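Side-chain contacts in tellurite resistance protein of COG3793 (PDB 2OU3), which is of unproven function but belongs to the TerB tellurite resistance family, binds zinc and an indole aldehyde, and may take part in tellurite resistance: residues W61-D65 and W66-D70; S91-Q94 and R95-L99. One frame throughout, in Å; residues are numbered along the deposited sequence.

Contact 1 of 2, residues W61-D65 and W66-D70; sequences WGVAD and WVIED. With I3A (1H-indole-3-carbaldehyde), chain E.
The indole of Trp-66 turns back beside the loop that precedes it, where CB of Ala-64 meets CD1 of Trp-66 obliquely at 3.5 Å. The ring is put there by a CG set between the backbone N and the carbonyl carbon (chi1 79°), and CG2 of Val-67 lies over the centre of one face of the same ring, 3.5 Å above its plane. On the inner side of the turn, CG2 of Val-63 packs 3.8 Å from CB of Val-67 and equally close to CD1 of Ile-68, crossing both side chains at about a right angle; Cys-58 of helix 48-60 touches all three. The segment is a helix-loop-helix connection in the all-helical TerB fold: Gly-62, with positive phi, ends helix 48-60, and the chain then passes into helix 65-73. Val-67 N donates to Ala-64 O at 3.0 Å, and Glu-69 N makes a helical bond to Asp-65 O (3.0 Å). At the other end of the loop, the aldehyde carbon C3' of the bound indole-3-carbaldehyde lies over one face of Trp-61, 3.3 Å from CZ3. Phe-57 and Phe-18 stand edge-to-face with the Trp-61 ring.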
loop_
_atom_site.group_PDB
_atom_site.type_symbol
_atom_site.label_atom_id
_atom_site.label_comp_id
_atom_site.label_asym_id
_atom_site.label_seq_id
_atom_site.Cartn_x
_atom_site.Cartn_y
_atom_site.Cartn_z
ATOM N N TRP A 61 0.686 -1.002 -9.031
ATOM C CA TRP A 61 2.143 -1.258 -9.105
ATOM C C TRP A 61 2.797 -0.553 -10.286
ATOM O O TRP A 61 4.018 -0.600 -10.448
ATOM C CB TRP A 61 2.502 -2.733 -9.231
ATOM C CG TRP A 61 1.696 -3.622 -8.347
ATOM C CD1 TRP A 61 1.179 -3.303 -7.136
ATOM C CD2 TRP A 61 1.298 -4.970 -8.616
ATOM N NE1 TRP A 61 0.474 -4.367 -6.630
ATOM C CE2 TRP A 61 0.548 -5.409 -7.514
ATOM C CE3 TRP A 61 1.523 -5.863 -9.678
ATOM C CZ2 TRP A 61 -0.009 -6.688 -7.452
ATOM C CZ3 TRP A 61 0.976 -7.114 -9.614
ATOM C CH2 TRP A 61 0.213 -7.520 -8.510
ATOM N N GLY A 62 2.002 0.058 -11.131
ATOM C CA GLY A 62 2.521 0.784 -12.304
ATOM C C GLY A 62 2.876 -0.095 -13.491
ATOM O O GLY A 62 3.648 0.311 -14.385
ATOM N N VAL A 63 2.298 -1.298 -13.527
ATOM C CA VAL A 63 2.426 -2.202 -14.695
ATOM C C VAL A 63 2.044 -1.512 -16.014
ATOM O O VAL A 63 1.261 -0.556 -16.033
ATOM C CB VAL A 63 1.609 -3.506 -14.556
ATOM C CG1 VAL A 63 2.092 -4.295 -13.380
ATOM C CG2 VAL A 63 0.061 -3.254 -14.508
ATOM N N ALA A 64 2.653 -1.970 -17.108
ATOM C CA ALA A 64 2.273 -1.534 -18.445
ATOM C C ALA A 64 0.790 -1.746 -18.651
ATOM O O ALA A 64 0.228 -2.690 -18.091
ATOM C CB ALA A 64 3.092 -2.309 -19.536
ATOM N N ASP A 65 0.152 -0.859 -19.439
ATOM C CA ASP A 65 -1.285 -0.940 -19.730
ATOM C C ASP A 65 -1.732 -2.276 -20.297
ATOM O O ASP A 65 -2.839 -2.743 -20.009
ATOM C CB ASP A 65 -1.705 0.126 -20.740
ATOM C CG ASP A 65 -1.772 1.526 -20.126
ATOM O OD1 ASP A 65 -1.556 1.692 -18.902
ATOM O OD2 ASP A 65 -2.046 2.451 -20.898
ATOM N N TRP A 66 -0.906 -2.870 -21.156
ATOM C CA TRP A 66 -1.259 -4.174 -21.692
ATOM C C TRP A 66 -1.641 -5.182 -20.602
ATOM O O TRP A 66 -2.492 -6.042 -20.831
ATOM C CB TRP A 66 -0.173 -4.767 -22.615
ATOM C CG TRP A 66 1.047 -5.410 -21.957
ATOM C CD1 TRP A 66 2.303 -4.861 -21.855
ATOM C CD2 TRP A 66 1.153 -6.742 -21.421
ATOM N NE1 TRP A 66 3.152 -5.749 -21.256
ATOM C CE2 TRP A 66 2.481 -6.911 -20.981
ATOM C CE3 TRP A 66 0.250 -7.796 -21.254
ATOM C CZ2 TRP A 66 2.920 -8.075 -20.379
ATOM C CZ3 TRP A 66 0.689 -8.969 -20.665
ATOM C CH2 TRP A 66 2.011 -9.098 -20.231
ATOM N N VAL A 67 -0.971 -5.124 -19.445
ATOM C CA VAL A 67 -1.204 -6.105 -18.412
ATOM C C VAL A 67 -2.644 -6.018 -17.935
ATOM O O VAL A 67 -3.317 -7.025 -17.790
ATOM C CB VAL A 67 -0.224 -5.936 -17.236
ATOM C CG1 VAL A 67 -0.536 -6.946 -16.026
ATOM C CG2 VAL A 67 1.205 -6.104 -17.722
ATOM N N ILE A 68 -3.122 -4.803 -17.695
ATOM C CA ILE A 68 -4.492 -4.603 -17.214
ATOM C C ILE A 68 -5.528 -4.893 -18.302
ATOM O O ILE A 68 -6.539 -5.574 -18.058
ATOM C CB ILE A 68 -4.692 -3.164 -16.631
ATOM C CG1 ILE A 68 -3.687 -2.901 -15.512
ATOM C CG2 ILE A 68 -6.134 -2.980 -16.131
ATOM C CD1 ILE A 68 -3.689 -3.901 -14.335
ATOM N N GLU A 69 -5.281 -4.419 -19.512
ATOM C CA GLU A 69 -6.209 -4.708 -20.603
ATOM C C GLU A 69 -6.382 -6.216 -20.817
ATOM O O GLU A 69 -7.488 -6.731 -21.018
ATOM C CB GLU A 69 -5.718 -4.074 -21.883
ATOM C CG GLU A 69 -5.732 -2.560 -21.803
ATOM C CD GLU A 69 -7.140 -1.967 -21.785
ATOM O OE1 GLU A 69 -8.152 -2.706 -21.910
ATOM O OE2 GLU A 69 -7.216 -0.731 -21.618
ATOM N N ASP A 70 -5.270 -6.931 -20.728
ATOM C CA ASP A 70 -5.272 -8.389 -20.917
ATOM C C ASP A 70 -5.929 -9.135 -19.718
ATOM O O ASP A 70 -6.613 -10.153 -19.915
ATOM C CB ASP A 70 -3.835 -8.853 -21.188
ATOM C CG ASP A 70 -3.712 -10.322 -21.415
ATOM O OD1 ASP A 70 -3.957 -10.752 -22.549
ATOM O OD2 ASP A 70 -3.290 -11.024 -20.479
HETATM O O I3A E . 4.232 -8.563 -9.788
HETATM C "C3'" I3A E . 3.807 -8.577 -8.635
HETATM C C3 I3A E . 4.187 -9.726 -7.779
HETATM C C2 I3A E . 3.844 -9.844 -6.459
HETATM N N I3A E . 4.390 -11.018 -5.993
HETATM C C8 I3A E . 5.072 -11.665 -6.960
HETATM C C9 I3A E . 4.999 -10.874 -8.196
HETATM C C4 I3A E . 5.657 -11.290 -9.364
HETATM C C5 I3A E . 6.340 -12.483 -9.339
HETATM C C6 I3A E . 6.430 -13.254 -8.169
HETATM C C7 I3A E . 5.805 -12.835 -7.004
#

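Contact 2 of 2, residues S91-Q94 and R95-L99; sequences SMAQ and RDILL. With I3A (1H-indole-3-carbaldehyde), chain E.
Hydrogen bonds of the backbone join the loop to helix 94-106, for which Ala-93 occupies the N-cap position. Ile-97 N donates to Ala-93 O at 2.8 Å, and Leu-98 N reaches Gln-94 O at 3.1 Å. Ala-93 has no polar side chain for capping; a water accepts from Asp-96 N and donates to Met-92 O, while a second is weakly bonded to Gln-94 OE1 and Arg-95 N. The side chain of Gln-94, bent at chi2, folds back along the loop so that NE2 gives a 2.9 Å bond to Ser-91 O, arriving 59° out of the carbonyl plane.

Apolar contact is slight but buried. CD1 of Ile-97 lies 4.1 Å from CB of Ala-93, and the same methyl of Ala-93 meets the benzene ring of indole-3-carbaldehyde at C7, 3.6 Å away.

The ligand's polar contact falls to Asp-96. Its CG is anti to the backbone N (chi1 -179°), which carries the carboxylate into the pocket, where OD2 accepts the indole N-H at 2.8 Å and 165°. Tyr-155 OH of the second subunit also bonds to OD2, and Tyr-32 OH to OD1, so both oxygens have partners. Arg-95, extended from CG to NE, instead crosses to Leu-153 O of the second subunit through NH1.

A carboxylate in the first turn of a helix would probably be stabilised as an anion by the helix dipole, and its bonds to two tyrosine hydroxyls should help to hold it in position as an acceptor for the indole N-H.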
loop_
_atom_site.group_PDB
_atom_site.type_symbol
_atom_site.label_atom_id
_atom_site.label_comp_id
_atom_site.label_asym_id
_atom_site.label_seq_id
_atom_site.Cartn_x
_atom_site.Cartn_y
_atom_site.Cartn_z
ATOM N N SER A 91 6.528 -19.219 -9.537
ATOM C CA SER A 91 6.593 -20.542 -8.977
ATOM C C SER A 91 7.258 -20.565 -7.584
ATOM O O SER A 91 7.404 -21.614 -7.024
ATOM C CB SER A 91 7.291 -21.494 -9.961
ATOM O OG SER A 91 6.472 -21.774 -11.098
HETATM N N MSE A 92 7.652 -19.403 -7.048
HETATM C CA MSE A 92 8.107 -19.254 -5.666
HETATM C C MSE A 92 7.059 -18.531 -4.789
HETATM O O MSE A 92 7.269 -18.339 -3.584
HETATM C CB MSE A 92 9.409 -18.432 -5.632
HETATM C CG MSE A 92 10.488 -19.030 -6.443
HETATM SE SE MSE A 92 12.072 -17.915 -6.610
HETATM C CE MSE A 92 12.137 -17.676 -5.025
ATOM N N ALA A 93 5.948 -18.145 -5.408
ATOM C CA ALA A 93 5.049 -17.132 -4.884
ATOM C C ALA A 93 3.764 -17.725 -4.314
ATOM O O ALA A 93 2.773 -17.025 -4.149
ATOM C CB ALA A 93 4.714 -16.134 -6.008
ATOM N N GLN A 94 3.786 -19.015 -3.980
ATOM C CA GLN A 94 2.550 -19.722 -3.603
ATOM C C GLN A 94 1.796 -19.058 -2.454
ATOM O O GLN A 94 0.592 -18.879 -2.540
ATOM C CB GLN A 94 2.829 -21.190 -3.274
ATOM C CG GLN A 94 3.174 -22.075 -4.505
ATOM C CD GLN A 94 4.635 -22.017 -4.918
ATOM O OE1 GLN A 94 5.428 -21.220 -4.393
ATOM N NE2 GLN A 94 4.996 -22.857 -5.882
ATOM N N ARG A 95 2.494 -18.701 -1.373
ATOM C CA ARG A 95 1.819 -18.111 -0.209
ATOM C C ARG A 95 1.329 -16.696 -0.517
ATOM O O ARG A 95 0.273 -16.272 -0.076
ATOM C CB ARG A 95 2.729 -18.078 0.999
ATOM C CG ARG A 95 3.151 -19.466 1.480
ATOM C CD ARG A 95 4.046 -19.333 2.694
ATOM N NE ARG A 95 4.607 -20.611 3.090
ATOM C CZ ARG A 95 5.236 -20.820 4.241
ATOM N NH1 ARG A 95 5.408 -19.849 5.126
ATOM N NH2 ARG A 95 5.682 -22.011 4.507
ATOM N N ASP A 96 2.134 -15.989 -1.290
ATOM C CA ASP A 96 1.865 -14.639 -1.731
ATOM C C ASP A 96 0.584 -14.644 -2.596
ATOM O O ASP A 96 -0.326 -13.854 -2.393
ATOM C CB ASP A 96 3.129 -14.201 -2.474
ATOM C CG ASP A 96 3.095 -12.771 -3.013
ATOM O OD1 ASP A 96 2.073 -12.048 -2.893
ATOM O OD2 ASP A 96 4.187 -12.388 -3.536
ATOM N N ILE A 97 0.515 -15.569 -3.546
ATOM C CA ILE A 97 -0.640 -15.692 -4.397
ATOM C C ILE A 97 -1.897 -15.925 -3.517
ATOM O O ILE A 97 -2.945 -15.315 -3.735
ATOM C CB ILE A 97 -0.481 -16.912 -5.397
ATOM C CG1 ILE A 97 0.552 -16.614 -6.513
ATOM C CG2 ILE A 97 -1.848 -17.319 -5.997
ATOM C CD1 ILE A 97 1.167 -17.891 -7.183
ATOM N N LEU A 98 -1.783 -16.844 -2.565
ATOM C CA LEU A 98 -2.942 -17.234 -1.713
ATOM C C LEU A 98 -3.467 -16.058 -0.930
ATOM O O LEU A 98 -4.670 -15.831 -0.867
ATOM C CB LEU A 98 -2.549 -18.361 -0.767
ATOM C CG LEU A 98 -3.770 -19.124 -0.235
ATOM C CD1 LEU A 98 -4.185 -20.016 -1.416
ATOM C CD2 LEU A 98 -3.513 -19.975 0.989
ATOM N N LEU A 99 -2.550 -15.292 -0.325
ATOM C CA LEU A 99 -2.903 -14.134 0.452
ATOM C C LEU A 99 -3.612 -13.084 -0.380
ATOM O O LEU A 99 -4.618 -12.546 0.031
ATOM C CB LEU A 99 -1.671 -13.542 1.171
ATOM C CG LEU A 99 -1.975 -12.293 2.021
ATOM C CD1 LEU A 99 -2.983 -12.577 3.138
ATOM C CD2 LEU A 99 -0.679 -11.657 2.578
HETATM O O I3A E . 4.232 -8.563 -9.788
HETATM C "C3'" I3A E . 3.807 -8.577 -8.635
HETATM C C3 I3A E . 4.187 -9.726 -7.779
HETATM C C2 I3A E . 3.844 -9.844 -6.459
HETATM N N I3A E . 4.390 -11.018 -5.993
HETATM C C8 I3A E . 5.072 -11.665 -6.960
HETATM C C9 I3A E . 4.999 -10.874 -8.196
HETATM C C4 I3A E . 5.657 -11.290 -9.364
HETATM C C5 I3A E . 6.340 -12.483 -9.339
HETATM C C6 I3A E . 6.430 -13.254 -8.169
HETATM C C7 I3A E . 5.805 -12.835 -7.004
HETATM O O HOH W 1 5.141 -17.199 -1.448
HETATM O O HOH W 2 5.439 -20.253 -1.143
#

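How the contacts relate
Contacts 1 and 2 meet the same indole-3-carbaldehyde at different parts of the molecule, contact 1 at the aldehyde end and contact 2 on the nitrogen side. Ser-29 of helix 26-41 ties the two together further: its OG is hydrogen-bonded to the ligand, and Val-63 of contact 1 packs against it. The contact centres lie about 20 Å apart and their nearest atoms about 7 Å, so the two do not touch and the ligand bridges them. Each runs from a loop into a helix, 65-73 or 94-106, and each also meets the second subunit: contact 1 packs on Ile-5 and Leu-8 of that subunit, contact 2 on its C-terminal part.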